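PDB 3FNR: arginine--tRNA ligase from Campylobacter jejuni, which catalyses the ATP-dependent attachment of L-arginine to tRNA(Arg), releasing AMP and diphosphate, as a monomeric class I aminoacyl-tRNA synthetase. Local coordinates for residues H227-K230 and M231-Y235. The protein carries 1 engineered substitution. Numbering follows the deposited sequence.
Sequences HKDK and MSRGY
Asp229 and Arg233 form a two-pronged salt bridge where a helix gives way to loop. NE of Arg233 donates to OD1 of Asp229 over 3.1 Å, meeting that oxygen from above the carboxylate plane; NH2 gives a weaker bond to OD2, also at 3.1 Å. The carboxylate and guanidinium planes are turned 45° apart, so the pairing is skewed instead of flat. Asp229 swings CG away from its own N (chi1 175°), which carries the carboxylate toward the residue four places on. CG of Lys230 lies over one face of the same guanidinium, 3.7 Å from Arg233 NH2, while Asp229 sits at its edge.

Behind these side chains, Met231 N makes an i to i-4 bond to His227 O (2.9 Å), and Ser232 N makes an i to i-3 bond to Asp229 O (3.1 Å). The stretch links helix 219-231 to strand 237-243, a parallel strand of the Rossmann-type catalytic domain of class I synthetases. Ser232 OG folds back to within 2.8 Å of Lys228 O, and a water lies between Ser232 OG and Asp229 OD1, within hydrogen-bonding distance of both. A second water bridges the turn, donating to Lys230 O and accepting from the backbone N of Arg233 and of Tyr235.

Farther out, Glu73 pairs with Arg233 NH1 and Tyr171 OH bonds to Asp229 OD2, giving each partner of the salt bridge a second polar contact. Lys230 bends at chi3 (-61°), passes CE over one face of the His227 ring, and ends in a salt bridge to Glu35. His227 is itself held by Asp223 O and Asn240, while Leu33 of strand 31-35 packs against Lys230, Arg233 and Tyr235.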
loop_
_atom_site.group_PDB
_atom_site.type_symbol
_atom_site.label_atom_id
_atom_site.label_comp_id
_atom_site.label_asym_id
_atom_site.label_seq_id
_atom_site.Cartn_x
_atom_site.Cartn_y
_atom_site.Cartn_z
ATOM N N HIS A 227 -9.886 17.708 -2.121
ATOM C CA HIS A 227 -9.532 17.735 -0.710
ATOM C C HIS A 227 -10.602 18.366 0.172
ATOM O O HIS A 227 -10.819 17.913 1.303
ATOM C CB HIS A 227 -8.173 18.389 -0.522
ATOM C CG HIS A 227 -7.035 17.443 -0.727
ATOM N ND1 HIS A 227 -6.534 17.138 -1.975
ATOM C CD2 HIS A 227 -6.327 16.701 0.158
ATOM C CE1 HIS A 227 -5.551 16.264 -1.847
ATOM N NE2 HIS A 227 -5.406 15.984 -0.564
ATOM N N LYS A 228 -11.290 19.380 -0.358
ATOM C CA LYS A 228 -12.432 19.992 0.324
ATOM C C LYS A 228 -13.519 18.950 0.602
ATOM O O LYS A 228 -14.063 18.893 1.703
ATOM C CB LYS A 228 -13.010 21.136 -0.517
ATOM C CG LYS A 228 -14.192 21.852 0.153
ATOM C CD LYS A 228 -14.780 22.923 -0.745
ATOM C CE LYS A 228 -16.033 23.521 -0.136
ATOM N NZ LYS A 228 -17.203 22.627 -0.350
ATOM N N ASP A 229 -13.835 18.143 -0.408
ATOM C CA ASP A 229 -14.730 16.994 -0.233
ATOM C C ASP A 229 -14.199 16.005 0.827
ATOM O O ASP A 229 -14.899 15.737 1.798
ATOM C CB ASP A 229 -14.967 16.305 -1.578
ATOM C CG ASP A 229 -15.800 15.020 -1.462
ATOM O OD1 ASP A 229 -16.548 14.827 -0.485
ATOM O OD2 ASP A 229 -15.713 14.194 -2.387
ATOM N N LYS A 230 -12.973 15.498 0.668
ATOM C CA LYS A 230 -12.399 14.544 1.657
ATOM C C LYS A 230 -12.422 15.037 3.110
ATOM O O LYS A 230 -12.762 14.276 4.023
ATOM C CB LYS A 230 -10.967 14.159 1.302
ATOM C CG LYS A 230 -10.810 13.292 0.076
ATOM C CD LYS A 230 -9.408 12.684 0.030
ATOM C CE LYS A 230 -8.347 13.740 -0.034
ATOM N NZ LYS A 230 -6.969 13.162 -0.143
ATOM N N MET A 231 -12.073 16.305 3.320
ATOM C CA MET A 231 -11.975 16.871 4.681
ATOM C C MET A 231 -13.313 17.260 5.307
ATOM O O MET A 231 -13.379 17.607 6.496
ATOM C CB MET A 231 -11.049 18.086 4.686
ATOM C CG MET A 231 -9.623 17.759 4.271
ATOM S SD MET A 231 -8.552 17.489 5.678
ATOM C CE MET A 231 -8.010 19.166 5.885
ATOM N N SER A 232 -14.383 17.224 4.522
ATOM C CA SER A 232 -15.686 17.593 5.064
ATOM C C SER A 232 -16.573 16.361 5.120
ATOM O O SER A 232 -17.789 16.448 4.934
ATOM C CB SER A 232 -16.324 18.682 4.198
ATOM O OG SER A 232 -16.510 18.195 2.880
ATOM N N ARG A 233 -15.960 15.209 5.373
ATOM C CA ARG A 233 -16.702 13.945 5.374
ATOM C C ARG A 233 -16.900 13.346 6.762
ATOM O O ARG A 233 -17.518 12.291 6.906
ATOM C CB ARG A 233 -16.040 12.931 4.446
ATOM C CG ARG A 233 -16.354 13.118 2.978
ATOM C CD ARG A 233 -15.817 11.926 2.194
ATOM N NE ARG A 233 -15.268 12.304 0.899
ATOM C CZ ARG A 233 -14.548 11.494 0.134
ATOM N NH1 ARG A 233 -14.294 10.254 0.540
ATOM N NH2 ARG A 233 -14.081 11.926 -1.032
ATOM N N GLY A 234 -16.380 14.011 7.787
ATOM C CA GLY A 234 -16.570 13.543 9.158
ATOM C C GLY A 234 -15.473 12.649 9.723
ATOM O O GLY A 234 -15.592 12.172 10.853
ATOM N N TYR A 235 -14.414 12.412 8.951
ATOM C CA TYR A 235 -13.281 11.609 9.433
ATOM C C TYR A 235 -12.416 12.413 10.390
ATOM O O TYR A 235 -12.229 13.611 10.197
ATOM C CB TYR A 235 -12.411 11.117 8.271
ATOM C CG TYR A 235 -13.122 10.160 7.354
ATOM C CD1 TYR A 235 -13.200 8.797 7.658
ATOM C CD2 TYR A 235 -13.722 10.611 6.179
ATOM C CE1 TYR A 235 -13.857 7.920 6.821
ATOM C CE2 TYR A 235 -14.386 9.736 5.334
ATOM C CZ TYR A 235 -14.450 8.398 5.658
ATOM O OH TYR A 235 -15.097 7.531 4.818
HETATM O O HOH W 1 -17.826 16.126 1.673
HETATM O O HOH W 2 -13.321 14.114 6.643
#